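Local coordinates for protein translation initiation factor 4E (PDB 3M94) that binds the 5' cap of messenger RNA, including its trimethylguanosine form, and so probably helps recruit mRNA for translation initiation, at residues L97-A102 against E106-N111; L131-S136 against L143-I148; A30-V35 against Y57-E62. All coordinates share one frame; numbering follows the deposited sequence.

Contact 1: residues L97-A102 against E106-N111; sequences LELLMA and EQFEDN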
ATOM      1  N   LEU A  97       6.132   4.799   3.843  1.00 17.52           N
ATOM      2  CA  LEU A  97       7.356   4.857   3.041  1.00 16.92           C
ATOM      3  C   LEU A  97       8.047   3.488   2.929  1.00 17.25           C
ATOM      4  O   LEU A  97       8.446   3.098   1.831  1.00 16.88           O
ATOM      5  CB  LEU A  97       8.341   5.910   3.577  1.00 16.59           C
ATOM      6  CG  LEU A  97       9.661   6.070   2.790  1.00 16.19           C
ATOM      7  CD1 LEU A  97       9.439   6.323   1.254  1.00 13.34           C
ATOM      8  CD2 LEU A  97      10.516   7.184   3.391  1.00 16.11           C
ATOM      9  N   GLU A  98       8.187   2.762   4.046  1.00 16.62           N
ATOM     10  CA  GLU A  98       8.723   1.389   3.980  1.00 17.08           C
ATOM     11  C   GLU A  98       7.933   0.492   3.011  1.00 16.95           C
ATOM     12  O   GLU A  98       8.522  -0.284   2.261  1.00 17.12           O
ATOM     13  CB  GLU A  98       8.756   0.720   5.364  1.00 17.80           C
ATOM     14  CG  GLU A  98       9.694   1.377   6.393  1.00 20.27           C
ATOM     15  CD  GLU A  98      11.156   1.406   5.958  1.00 23.27           C
ATOM     16  OE1 GLU A  98      11.631   0.425   5.367  1.00 25.06           O
ATOM     17  OE2 GLU A  98      11.842   2.412   6.221  1.00 27.49           O
ATOM     18  N   LEU A  99       6.605   0.592   3.032  1.00 16.53           N
ATOM     19  CA  LEU A  99       5.796  -0.205   2.110  1.00 16.60           C
ATOM     20  C   LEU A  99       6.035   0.187   0.647  1.00 16.56           C
ATOM     21  O   LEU A  99       6.148  -0.685  -0.211  1.00 16.45           O
ATOM     22  CB  LEU A  99       4.307  -0.137   2.472  1.00 16.23           C
ATOM     23  CG  LEU A  99       3.350  -0.980   1.633  1.00 17.22           C
ATOM     24  CD1 LEU A  99       3.807  -2.442   1.549  1.00 17.25           C
ATOM     25  CD2 LEU A  99       1.944  -0.896   2.234  1.00 17.49           C
ATOM     26  N   LEU A 100       6.135   1.486   0.367  1.00 16.89           N
ATOM     27  CA  LEU A 100       6.412   1.947  -0.988  1.00 16.95           C
ATOM     28  C   LEU A 100       7.776   1.435  -1.487  1.00 17.14           C
ATOM     29  O   LEU A 100       7.890   0.957  -2.621  1.00 17.54           O
ATOM     30  CB  LEU A 100       6.374   3.479  -1.068  1.00 16.83           C
ATOM     31  CG  LEU A 100       5.031   4.179  -0.775  1.00 17.65           C
ATOM     32  CD1 LEU A 100       5.127   5.636  -1.090  1.00 16.98           C
ATOM     33  CD2 LEU A 100       3.817   3.556  -1.500  1.00 17.56           C
ATOM     34  N   MET A 101       8.802   1.550  -0.655  1.00 16.26           N
ATOM     35  CA  MET A 101      10.138   1.065  -1.034  1.00 16.89           C
ATOM     36  C   MET A 101      10.151  -0.453  -1.267  1.00 16.41           C
ATOM     37  O   MET A 101      10.795  -0.930  -2.207  1.00 16.25           O
ATOM     38  CB  MET A 101      11.168   1.451   0.016  1.00 16.80           C
ATOM     39  CG  MET A 101      11.449   2.943   0.018  1.00 18.64           C
ATOM     40  SD  MET A 101      12.869   3.376   1.011  1.00 18.86           S
ATOM     41  CE  MET A 101      12.295   2.947   2.658  1.00 17.33           C
ATOM     42  N   ALA A 102       9.429  -1.185  -0.415  1.00 15.51           N
ATOM     43  CA  ALA A 102       9.340  -2.649  -0.538  1.00 15.21           C
ATOM     44  C   ALA A 102       8.666  -3.021  -1.855  1.00 14.54           C
ATOM     45  O   ALA A 102       9.158  -3.878  -2.552  1.00 13.83           O
ATOM     46  CB  ALA A 102       8.611  -3.268   0.653  1.00 14.47           C
ATOM     47  N   GLU A 106      10.670  -4.253  -5.487  1.00 14.94           N
ATOM     48  CA  GLU A 106      10.328  -5.653  -5.784  1.00 15.40           C
ATOM     49  C   GLU A 106      10.847  -6.616  -4.708  1.00 15.67           C
ATOM     50  O   GLU A 106      11.559  -7.559  -4.993  1.00 14.10           O
ATOM     51  CB  GLU A 106      10.800  -6.054  -7.199  1.00 16.01           C
ATOM     52  CG  GLU A 106      10.222  -5.154  -8.293  1.00 16.89           C
ATOM     53  CD  GLU A 106       8.786  -5.504  -8.635  1.00 18.69           C
ATOM     54  OE1 GLU A 106       8.379  -6.634  -8.276  1.00 16.38           O
ATOM     55  OE2 GLU A 106       8.075  -4.665  -9.270  1.00 16.80           O
ATOM     56  N   GLN A 107      10.462  -6.344  -3.464  1.00 16.42           N
ATOM     57  CA  GLN A 107      10.984  -7.068  -2.315  1.00 16.44           C
ATOM     58  C   GLN A 107      10.110  -8.250  -1.959  1.00 16.34           C
ATOM     59  O   GLN A 107      10.373  -8.927  -0.980  1.00 16.36           O
ATOM     60  CB  GLN A 107      11.084  -6.119  -1.113  1.00 16.90           C
ATOM     61  CG  GLN A 107      12.168  -5.076  -1.261  1.00 17.18           C
ATOM     62  CD  GLN A 107      13.539  -5.695  -1.288  1.00 18.53           C
ATOM     63  OE1 GLN A 107      13.977  -6.293  -0.308  1.00 18.52           O
ATOM     64  NE2 GLN A 107      14.217  -5.578  -2.417  1.00 19.11           N
ATOM     65  N   PHE A 108       9.071  -8.513  -2.748  1.00 16.41           N
ATOM     66  CA  PHE A 108       8.217  -9.654  -2.432  1.00 17.50           C
ATOM     67  C   PHE A 108       8.534 -10.956  -3.193  1.00 18.46           C
ATOM     68  O   PHE A 108       7.653 -11.765  -3.432  1.00 17.78           O
ATOM     69  CB  PHE A 108       6.739  -9.238  -2.483  1.00 18.05           C
ATOM     70  CG  PHE A 108       6.403  -8.159  -1.498  1.00 15.90           C
ATOM     71  CD1 PHE A 108       6.593  -6.813  -1.823  1.00 16.00           C
ATOM     72  CD2 PHE A 108       5.935  -8.488  -0.221  1.00 16.55           C
ATOM     73  CE1 PHE A 108       6.300  -5.798  -0.893  1.00 15.54           C
ATOM     74  CE2 PHE A 108       5.633  -7.484   0.716  1.00 14.93           C
ATOM     75  CZ  PHE A 108       5.822  -6.149   0.387  1.00 14.69           C
ATOM     76  N   GLU A 109       9.808 -11.131  -3.567  1.00 19.63           N
ATOM     77  CA  GLU A 109      10.323 -12.409  -4.074  1.00 20.70           C
ATOM     78  C   GLU A 109       9.625 -12.852  -5.371  1.00 21.31           C
ATOM     79  O   GLU A 109       9.530 -12.076  -6.313  1.00 21.76           O
ATOM     80  CB  GLU A 109      10.253 -13.477  -2.963  1.00 21.01           C
ATOM     81  CG  GLU A 109      11.137 -13.116  -1.751  1.00 22.67           C
ATOM     82  CD  GLU A 109      10.875 -13.957  -0.492  1.00 24.37           C
ATOM     83  OE1 GLU A 109      10.005 -14.858  -0.491  1.00 23.98           O
ATOM     84  OE2 GLU A 109      11.543 -13.691   0.525  1.00 26.04           O
ATOM     85  N   ASP A 110       9.118 -14.080  -5.433  1.00 21.77           N
ATOM     86  CA  ASP A 110       8.479 -14.538  -6.667  1.00 22.37           C
ATOM     87  C   ASP A 110       6.976 -14.262  -6.666  1.00 22.29           C
ATOM     88  O   ASP A 110       6.228 -14.829  -7.461  1.00 22.43           O
ATOM     89  CB  ASP A 110       8.783 -16.032  -6.948  1.00 23.04           C
ATOM     90  CG  ASP A 110       8.864 -16.870  -5.689  1.00 24.79           C
ATOM     91  OD1 ASP A 110       8.630 -16.337  -4.586  1.00 28.42           O
ATOM     92  OD2 ASP A 110       9.165 -18.077  -5.793  1.00 29.74           O
ATOM     93  N   ASN A 111       6.543 -13.374  -5.775  1.00 21.62           N
ATOM     94  CA  ASN A 111       5.133 -13.121  -5.567  1.00 21.54           C
ATOM     95  C   ASN A 111       4.710 -11.740  -6.085  1.00 20.99           C
ATOM     96  O   ASN A 111       3.539 -11.355  -5.975  1.00 21.02           O
ATOM     97  CB  ASN A 111       4.800 -13.282  -4.073  1.00 21.21           C
ATOM     98  CG  ASN A 111       5.009 -14.720  -3.580  1.00 22.88           C
ATOM     99  OD1 ASN A 111       4.536 -15.672  -4.201  1.00 22.90           O
ATOM    100  ND2 ASN A 111       5.716 -14.875  -2.464  1.00 23.36           N
TER
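A102 and Q107 lie closest where helix 88-104 ends in a Schellman motif, the reversal that turns the chain out of its last helical turn. E106, the C-prime residue, supplies the positive phi (54°) that the motif needs, a left-handed backbone shape that lets the chain reverse and is taken here by a residue with a full side chain. Its CB points away from the helix, and the side chain touches Q6, C7 and W9 of strand 4-14, while a bound peptide packs its backbone against E106 and Q107.

Q107 makes the motif's 6→1 bond: its N donates to A102 O at 2.9 Å, with an N-H...O angle of 154° and the donor almost straight out from the carbonyl. The companion 5→2 bond runs from E106 N to the next carbonyl of the helix. The aliphatic root of Q107 also sits on the A102 carbonyl, with Q107 CB 3.3 Å and Q107 CG 3.5 Å from A102 O. Because the chain bends at chi2 (-65°), the amide then leaves the helix end; its OE1 bonds K152 NZ and its NE2 bonds the carbonyl of G105. Glutamine thus combines a greasy stem with a tip polar enough for two partners.

F108 follows, and its aromatic ring comes back obliquely to the last turns. The small methyl of A102 leaves room for this approach, and farther up the helix L99, buried also against A118 and L149, brings L99 CD1 to 4.4 Å from F108 CZ. The ring meets the methyl through F108 CE1, 3.8 Å from A102 CB.

Contact 2: residues L131-S136 against L143-I148; sequences LWTRDS and LRIGQI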
ATOM      1  N   LEU A 131      -1.957  -3.425   1.833  1.00 19.30           N
ATOM      2  CA  LEU A 131      -1.303  -3.901   0.605  1.00 20.39           C
ATOM      3  C   LEU A 131      -2.305  -4.775  -0.135  1.00 20.18           C
ATOM      4  O   LEU A 131      -2.719  -5.803   0.383  1.00 20.60           O
ATOM      5  CB  LEU A 131      -0.005  -4.662   0.921  1.00 19.84           C
ATOM      6  CG  LEU A 131       0.810  -5.270  -0.243  1.00 21.64           C
ATOM      7  CD1 LEU A 131       1.242  -4.218  -1.258  1.00 22.22           C
ATOM      8  CD2 LEU A 131       2.042  -6.011   0.291  1.00 20.51           C
ATOM      9  N   TRP A 132      -2.675  -4.355  -1.342  1.00 20.03           N
ATOM     10  CA  TRP A 132      -3.670  -5.048  -2.174  1.00 19.92           C
ATOM     11  C   TRP A 132      -3.022  -6.083  -3.096  1.00 20.17           C
ATOM     12  O   TRP A 132      -2.052  -5.770  -3.795  1.00 18.96           O
ATOM     13  CB  TRP A 132      -4.447  -4.051  -3.048  1.00 19.99           C
ATOM     14  CG  TRP A 132      -5.410  -3.146  -2.321  1.00 19.36           C
ATOM     15  CD1 TRP A 132      -5.338  -2.729  -1.024  1.00 18.76           C
ATOM     16  CD2 TRP A 132      -6.564  -2.509  -2.882  1.00 19.29           C
ATOM     17  NE1 TRP A 132      -6.385  -1.897  -0.733  1.00 19.12           N
ATOM     18  CE2 TRP A 132      -7.156  -1.741  -1.854  1.00 19.28           C
ATOM     19  CE3 TRP A 132      -7.170  -2.537  -4.141  1.00 19.48           C
ATOM     20  CZ2 TRP A 132      -8.317  -0.991  -2.052  1.00 19.66           C
ATOM     21  CZ3 TRP A 132      -8.326  -1.786  -4.344  1.00 21.26           C
ATOM     22  CH2 TRP A 132      -8.886  -1.023  -3.301  1.00 21.23           C
ATOM     23  N   THR A 133      -3.581  -7.301  -3.093  1.00 20.20           N
ATOM     24  CA  THR A 133      -3.130  -8.392  -3.958  1.00 20.67           C
ATOM     25  C   THR A 133      -4.273  -8.846  -4.881  1.00 21.00           C
ATOM     26  O   THR A 133      -5.444  -8.580  -4.594  1.00 20.08           O
ATOM     27  CB  THR A 133      -2.591  -9.593  -3.144  1.00 20.62           C
ATOM     28  OG1 THR A 133      -3.674 -10.224  -2.441  1.00 21.13           O
ATOM     29  CG2 THR A 133      -1.551  -9.123  -2.140  1.00 20.98           C
ATOM     30  N   ARG A 134      -3.939  -9.537  -5.971  1.00 20.90           N
ATOM     31  CA  ARG A 134      -4.940  -9.795  -7.012  1.00 21.91           C
ATOM     32  C   ARG A 134      -5.805 -11.047  -6.817  1.00 21.80           C
ATOM     33  O   ARG A 134      -6.837 -11.171  -7.455  1.00 22.23           O
ATOM     34  CB  ARG A 134      -4.342  -9.710  -8.428  1.00 21.96           C
ATOM     35  CG  ARG A 134      -3.328 -10.761  -8.804  1.00 23.83           C
ATOM     36  CD  ARG A 134      -3.010 -10.707 -10.315  1.00 25.48           C
ATOM     37  NE  ARG A 134      -2.147  -9.578 -10.679  1.00 28.44           N
ATOM     38  CZ  ARG A 134      -2.549  -8.481 -11.328  1.00 30.36           C
ATOM     39  NH1 ARG A 134      -1.679  -7.513 -11.607  1.00 30.65           N
ATOM     40  NH2 ARG A 134      -3.816  -8.341 -11.708  1.00 30.38           N
ATOM     41  N   ASP A 135      -5.399 -11.956  -5.932  1.00 22.10           N
ATOM     42  CA  ASP A 135      -6.139 -13.200  -5.722  1.00 22.75           C
ATOM     43  C   ASP A 135      -6.271 -13.562  -4.239  1.00 22.96           C
ATOM     44  O   ASP A 135      -5.304 -13.972  -3.593  1.00 22.63           O
ATOM     45  CB  ASP A 135      -5.511 -14.356  -6.514  1.00 22.77           C
ATOM     46  CG  ASP A 135      -6.374 -15.631  -6.496  1.00 24.31           C
ATOM     47  OD1 ASP A 135      -7.349 -15.734  -5.709  1.00 24.57           O
ATOM     48  OD2 ASP A 135      -6.067 -16.549  -7.282  1.00 25.56           O
ATOM     49  N   SER A 136      -7.490 -13.434  -3.722  1.00 23.23           N
ATOM     50  CA  SER A 136      -7.773 -13.689  -2.311  1.00 23.75           C
ATOM     51  C   SER A 136      -7.711 -15.173  -1.907  1.00 23.94           C
ATOM     52  O   SER A 136      -7.650 -15.484  -0.716  1.00 24.02           O
ATOM     53  CB  SER A 136      -9.147 -13.127  -1.961  1.00 23.92           C
ATOM     54  OG  SER A 136     -10.124 -13.743  -2.774  1.00 24.22           O
ATOM     55  N   LEU A 143       0.064 -15.424   2.424  1.00 20.44           N
ATOM     56  CA  LEU A 143       0.717 -15.571   3.713  1.00 20.70           C
ATOM     57  C   LEU A 143       2.127 -15.046   3.582  1.00 21.08           C
ATOM     58  O   LEU A 143       2.601 -14.317   4.441  1.00 21.28           O
ATOM     59  CB  LEU A 143       0.714 -17.029   4.212  1.00 20.19           C
ATOM     60  CG  LEU A 143       1.472 -17.354   5.514  1.00 20.52           C
ATOM     61  CD1 LEU A 143       0.924 -16.573   6.711  1.00 21.22           C
ATOM     62  CD2 LEU A 143       1.504 -18.877   5.825  1.00 20.63           C
ATOM     63  N   ARG A 144       2.787 -15.406   2.487  1.00 22.25           N
ATOM     64  CA  ARG A 144       4.178 -15.037   2.304  1.00 22.74           C
ATOM     65  C   ARG A 144       4.339 -13.528   2.162  1.00 22.62           C
ATOM     66  O   ARG A 144       5.223 -12.921   2.770  1.00 23.13           O
ATOM     67  CB  ARG A 144       4.790 -15.769   1.108  1.00 23.09           C
ATOM     68  CG  ARG A 144       6.285 -15.518   0.973  1.00 24.49           C
ATOM     69  CD  ARG A 144       6.974 -15.794   2.307  1.00 26.66           C
ATOM     70  NE  ARG A 144       8.418 -15.616   2.250  1.00 26.85           N
ATOM     71  CZ  ARG A 144       9.163 -15.260   3.291  1.00 28.25           C
ATOM     72  NH1 ARG A 144       8.594 -15.025   4.465  1.00 27.42           N
ATOM     73  NH2 ARG A 144      10.476 -15.128   3.158  1.00 28.11           N
ATOM     74  N   ILE A 145       3.473 -12.926   1.364  1.00 22.41           N
ATOM     75  CA  ILE A 145       3.459 -11.480   1.220  1.00 22.07           C
ATOM     76  C   ILE A 145       3.296 -10.807   2.592  1.00 22.07           C
ATOM     77  O   ILE A 145       3.973  -9.831   2.895  1.00 22.65           O
ATOM     78  CB  ILE A 145       2.375 -11.039   0.217  1.00 21.64           C
ATOM     79  CG1 ILE A 145       2.796 -11.438  -1.200  1.00 22.09           C
ATOM     80  CG2 ILE A 145       2.148  -9.539   0.290  1.00 20.66           C
ATOM     81  CD1 ILE A 145       1.728 -11.266  -2.258  1.00 21.55           C
ATOM     82  N   GLY A 146       2.416 -11.353   3.420  1.00 22.08           N
ATOM     83  CA  GLY A 146       2.159 -10.808   4.739  1.00 21.70           C
ATOM     84  C   GLY A 146       3.351 -10.915   5.651  1.00 21.85           C
ATOM     85  O   GLY A 146       3.623  -9.996   6.420  1.00 22.34           O
ATOM     86  N   GLN A 147       4.064 -12.038   5.579  1.00 22.25           N
ATOM     87  CA  GLN A 147       5.231 -12.237   6.433  1.00 22.76           C
ATOM     88  C   GLN A 147       6.304 -11.195   6.084  1.00 22.57           C
ATOM     89  O   GLN A 147       6.890 -10.589   6.973  1.00 23.05           O
ATOM     90  CB  GLN A 147       5.757 -13.686   6.357  1.00 22.54           C
ATOM     91  CG  GLN A 147       4.750 -14.746   6.862  1.00 23.20           C
ATOM     92  CD  GLN A 147       5.120 -16.207   6.492  1.00 26.98           C
ATOM     93  OE1 GLN A 147       5.772 -16.473   5.478  1.00 28.42           O
ATOM     94  NE2 GLN A 147       4.692 -17.148   7.323  1.00 25.12           N
ATOM     95  N   ILE A 148       6.532 -10.973   4.793  1.00 22.76           N
ATOM     96  CA  ILE A 148       7.488  -9.963   4.337  1.00 22.30           C
ATOM     97  C   ILE A 148       7.034  -8.548   4.739  1.00 22.57           C
ATOM     98  O   ILE A 148       7.841  -7.757   5.194  1.00 22.48           O
ATOM     99  CB  ILE A 148       7.735 -10.048   2.802  1.00 22.20           C
ATOM    100  CG1 ILE A 148       8.447 -11.359   2.446  1.00 21.60           C
ATOM    101  CG2 ILE A 148       8.574  -8.864   2.314  1.00 20.89           C
ATOM    102  CD1 ILE A 148       8.258 -11.794   1.003  1.00 22.16           C
TER
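L131 and T133, two residues apart at the end of strand 127-133, meet I145 of helix 139-153. The contact across the segments is apolar. Both methyl ends of the isoleucine are used, each on a different strand residue. I145 CG2 lies 3.5 Å from L131 CD2, a close fit, and the two side chains run at about a right angle. The other branch, with CG1 anti to the carbonyl carbon (chi1 -71°), extends so that I145 CD1 meets T133 CG2 tip to tip at 3.9 Å. A beta-branched residue can serve two neighbours in this way, and the branched end of leucine offers it a methyl; I115 and W79 also touch I145.

Polar interactions belong to the other side of T133. Its methyl faces the helix while OG1 is hydrogen-bonded to Y163 OH and to N142 OD1, so one threonine satisfies a buried hydroxyl and contributes an apolar surface.

Aromatic contacts occupy the opposite face of the strand: W132, between the two, meets the ring of W68 of the cap pocket. A helix on one face of a curved antiparallel sheet, with cap-pocket aromatics on the other, is the hallmark of the eIF4E fold.

Contact 3: residues A30-V35 against Y57-E62; sequences AVFDTV and YYLFKE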
ATOM      1  N   ALA A  30       0.962  11.290 -10.554  1.00 17.23           N
ATOM      2  CA  ALA A  30       2.031  11.073 -11.526  1.00 17.50           C
ATOM      3  C   ALA A  30       2.239   9.572 -11.726  1.00 17.50           C
ATOM      4  O   ALA A  30       1.756   8.763 -10.929  1.00 16.80           O
ATOM      5  CB  ALA A  30       3.309  11.718 -11.038  1.00 17.77           C
ATOM      6  N   VAL A  31       2.950   9.230 -12.802  1.00 17.03           N
ATOM      7  CA  VAL A  31       3.398   7.880 -13.122  1.00 17.66           C
ATOM      8  C   VAL A  31       4.924   7.963 -13.201  1.00 17.46           C
ATOM      9  O   VAL A  31       5.464   8.921 -13.746  1.00 17.69           O
ATOM     10  CB  VAL A  31       2.864   7.412 -14.515  1.00 18.30           C
ATOM     11  CG1 VAL A  31       3.297   5.959 -14.832  1.00 20.35           C
ATOM     12  CG2 VAL A  31       1.346   7.534 -14.601  1.00 18.83           C
ATOM     13  N   PHE A  32       5.621   6.979 -12.642  1.00 16.87           N
ATOM     14  CA  PHE A  32       7.072   6.976 -12.684  1.00 16.45           C
ATOM     15  C   PHE A  32       7.589   5.551 -12.894  1.00 16.63           C
ATOM     16  O   PHE A  32       6.886   4.576 -12.604  1.00 15.93           O
ATOM     17  CB  PHE A  32       7.644   7.591 -11.395  1.00 16.07           C
ATOM     18  CG  PHE A  32       7.240   6.863 -10.136  1.00 17.85           C
ATOM     19  CD1 PHE A  32       7.978   5.788  -9.660  1.00 16.93           C
ATOM     20  CD2 PHE A  32       6.095   7.223  -9.442  1.00 19.48           C
ATOM     21  CE1 PHE A  32       7.598   5.113  -8.509  1.00 17.37           C
ATOM     22  CE2 PHE A  32       5.713   6.545  -8.281  1.00 19.13           C
ATOM     23  CZ  PHE A  32       6.464   5.499  -7.819  1.00 20.26           C
ATOM     24  N   ASP A  33       8.818   5.429 -13.395  1.00 16.89           N
ATOM     25  CA  ASP A  33       9.419   4.114 -13.538  1.00 16.90           C
ATOM     26  C   ASP A  33      10.924   4.094 -13.240  1.00 16.36           C
ATOM     27  O   ASP A  33      11.620   3.197 -13.667  1.00 15.55           O
ATOM     28  CB  ASP A  33       9.092   3.515 -14.914  1.00 17.76           C
ATOM     29  CG  ASP A  33       9.764   4.260 -16.067  1.00 20.60           C
ATOM     30  OD1 ASP A  33      10.443   5.285 -15.854  1.00 21.10           O
ATOM     31  OD2 ASP A  33       9.609   3.798 -17.210  1.00 27.54           O
ATOM     32  N   THR A  34      11.409   5.095 -12.508  1.00 16.04           N
ATOM     33  CA  THR A  34      12.786   5.100 -12.032  1.00 16.18           C
ATOM     34  C   THR A  34      12.792   5.421 -10.550  1.00 16.00           C
ATOM     35  O   THR A  34      11.845   5.989 -10.048  1.00 15.40           O
ATOM     36  CB  THR A  34      13.711   6.107 -12.791  1.00 16.70           C
ATOM     37  OG1 THR A  34      13.359   7.458 -12.447  1.00 16.85           O
ATOM     38  CG2 THR A  34      13.651   5.897 -14.334  1.00 16.63           C
ATOM     39  N   VAL A  35      13.867   5.038  -9.861  1.00 16.11           N
ATOM     40  CA  VAL A  35      14.077   5.375  -8.467  1.00 16.23           C
ATOM     41  C   VAL A  35      14.144   6.905  -8.266  1.00 17.28           C
ATOM     42  O   VAL A  35      13.549   7.452  -7.310  1.00 16.98           O
ATOM     43  CB  VAL A  35      15.394   4.744  -7.964  1.00 16.77           C
ATOM     44  CG1 VAL A  35      15.704   5.182  -6.543  1.00 15.02           C
ATOM     45  CG2 VAL A  35      15.346   3.214  -8.074  1.00 16.73           C
ATOM     46  N   TYR A  57      -3.694   8.159   0.066  1.00 20.66           N
ATOM     47  CA  TYR A  57      -2.750   7.996  -1.040  1.00 20.66           C
ATOM     48  C   TYR A  57      -2.857   6.561  -1.530  1.00 20.82           C
ATOM     49  O   TYR A  57      -3.139   5.659  -0.734  1.00 20.91           O
ATOM     50  CB  TYR A  57      -1.312   8.245  -0.594  1.00 20.53           C
ATOM     51  CG  TYR A  57      -0.855   9.691  -0.465  1.00 19.94           C
ATOM     52  CD1 TYR A  57      -0.157  10.115   0.665  1.00 20.64           C
ATOM     53  CD2 TYR A  57      -1.053  10.606  -1.485  1.00 20.62           C
ATOM     54  CE1 TYR A  57       0.310  11.430   0.787  1.00 17.93           C
ATOM     55  CE2 TYR A  57      -0.591  11.920  -1.383  1.00 20.66           C
ATOM     56  CZ  TYR A  57       0.078  12.321  -0.239  1.00 20.11           C
ATOM     57  OH  TYR A  57       0.542  13.607  -0.140  1.00 20.00           O
ATOM     58  N   TYR A  58      -2.635   6.355  -2.831  1.00 21.12           N
ATOM     59  CA  TYR A  58      -2.568   5.016  -3.423  1.00 21.43           C
ATOM     60  C   TYR A  58      -1.323   4.953  -4.297  1.00 21.32           C
ATOM     61  O   TYR A  58      -1.018   5.902  -5.008  1.00 20.17           O
ATOM     62  CB  TYR A  58      -3.789   4.700  -4.299  1.00 21.47           C
ATOM     63  CG  TYR A  58      -5.145   4.932  -3.643  1.00 22.99           C
ATOM     64  CD1 TYR A  58      -5.883   3.872  -3.126  1.00 23.69           C
ATOM     65  CD2 TYR A  58      -5.701   6.208  -3.580  1.00 23.89           C
ATOM     66  CE1 TYR A  58      -7.137   4.073  -2.529  1.00 25.25           C
ATOM     67  CE2 TYR A  58      -6.950   6.423  -2.980  1.00 25.59           C
ATOM     68  CZ  TYR A  58      -7.656   5.353  -2.462  1.00 24.57           C
ATOM     69  OH  TYR A  58      -8.875   5.573  -1.884  1.00 27.79           O
ATOM     70  N   LEU A  59      -0.608   3.831  -4.231  1.00 20.67           N
ATOM     71  CA  LEU A  59       0.463   3.580  -5.177  1.00 20.45           C
ATOM     72  C   LEU A  59       0.192   2.254  -5.859  1.00 20.52           C
ATOM     73  O   LEU A  59       0.355   1.195  -5.236  1.00 20.06           O
ATOM     74  CB  LEU A  59       1.852   3.565  -4.526  1.00 19.90           C
ATOM     75  CG  LEU A  59       2.940   3.673  -5.626  1.00 20.68           C
ATOM     76  CD1 LEU A  59       3.174   5.145  -6.050  1.00 20.76           C
ATOM     77  CD2 LEU A  59       4.248   3.024  -5.209  1.00 20.36           C
ATOM     78  N   PHE A  60      -0.236   2.317  -7.126  1.00 19.77           N
ATOM     79  CA  PHE A  60      -0.628   1.119  -7.857  1.00 19.02           C
ATOM     80  C   PHE A  60       0.142   0.981  -9.155  1.00 19.40           C
ATOM     81  O   PHE A  60       0.580   1.992  -9.748  1.00 17.61           O
ATOM     82  CB  PHE A  60      -2.137   1.107  -8.132  1.00 19.22           C
ATOM     83  CG  PHE A  60      -2.968   0.603  -6.950  1.00 21.02           C
ATOM     84  CD1 PHE A  60      -2.964   1.291  -5.730  1.00 21.30           C
ATOM     85  CD2 PHE A  60      -3.714  -0.569  -7.052  1.00 18.66           C
ATOM     86  CE1 PHE A  60      -3.679   0.827  -4.644  1.00 19.40           C
ATOM     87  CE2 PHE A  60      -4.455  -1.030  -5.969  1.00 18.30           C
ATOM     88  CZ  PHE A  60      -4.427  -0.336  -4.762  1.00 19.64           C
ATOM     89  N   LYS A  61       0.295  -0.270  -9.597  1.00 18.19           N
ATOM     90  CA  LYS A  61       0.913  -0.541 -10.886  1.00 18.76           C
ATOM     91  C   LYS A  61       0.143   0.218 -11.944  1.00 18.70           C
ATOM     92  O   LYS A  61      -1.093   0.230 -11.908  1.00 18.41           O
ATOM     93  CB  LYS A  61       0.909  -2.054 -11.188  1.00 18.19           C
ATOM     94  CG  LYS A  61       1.945  -2.841 -10.397  1.00 19.73           C
ATOM     95  CD  LYS A  61       1.741  -4.349 -10.571  1.00 21.12           C
ATOM     96  CE  LYS A  61       2.910  -5.136 -10.023  1.00 21.91           C
ATOM     97  NZ  LYS A  61       2.536  -6.586  -9.830  1.00 24.16           N
ATOM     98  N   GLU A  62       0.855   0.869 -12.866  1.00 18.96           N
ATOM     99  CA  GLU A  62       0.191   1.609 -13.937  1.00 20.16           C
ATOM    100  C   GLU A  62      -0.832   0.721 -14.643  1.00 20.77           C
ATOM    101  O   GLU A  62      -0.522  -0.419 -14.998  1.00 21.19           O
ATOM    102  CB  GLU A  62       1.178   2.153 -14.972  1.00 20.42           C
ATOM    103  CG  GLU A  62       0.519   3.121 -15.986  1.00 21.02           C
ATOM    104  CD  GLU A  62       1.493   3.673 -17.008  1.00 24.29           C
ATOM    105  OE1 GLU A  62       2.514   3.008 -17.306  1.00 24.35           O
ATOM    106  OE2 GLU A  62       1.240   4.784 -17.530  1.00 26.17           O
TER
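V31 and E62, and F32 and L59, join strands 26-34 and 56-61 of the curved eIF4E sheet across the intervening strand 4-14, so side chains rather than backbone bonds make this contact. E62, just past the end of its strand, reaches out as a straight rod. CB points toward V31 and CG stands anti to the backbone N (chi1 -171°), which sends the chain across the valine at about a right angle. E62 CG comes within 4.1 Å of V31 CG1. Next, the carboxylate carbon E62 CD lies 3.6 Å from the same methyl. At the tip, E62 OE1 is 3.9 Å from V31 CG1, whereas E62 OE2 touches both methyls, with V31 CG1 at 3.6 Å. This is van der Waals contact; a carboxylate is tolerable here because E62 is exposed, and it also touches H8.

On the other face, F32 and L59 are buried. F32 starts away from L59, but with CG between the backbone N and the carbonyl carbon (chi1 60°) its ring swings back, flanked by L5, D37 and L41. Leucine suits the place because one branch can probe the ring: L59 CD1 sits at its edge, near the plane, 3.7 Å from F32 CE2.

How the contacts relate
Along the chain the three contacts come in series: contact 3, then contact 1, then contact 2. Contacts 2 and 3 share the eight-stranded antiparallel sheet with centres about 19 Å apart, and W132 against F60 joins them on the cap-pocket side. Contact 1 lies on the helical side, its centre about 11 Å from that of contact 2 and 13 Å from that of contact 3. The loop after helix 88-104 touches helix 139-153 through F108 on I148 and the E109-R144 salt bridge; L100 rests on L59, tying contact 1 to contact 3. These links place both helices against one sheet face, with the cap site on the other and the bound peptide near contact 1, where E98 pairs with its basic side chain.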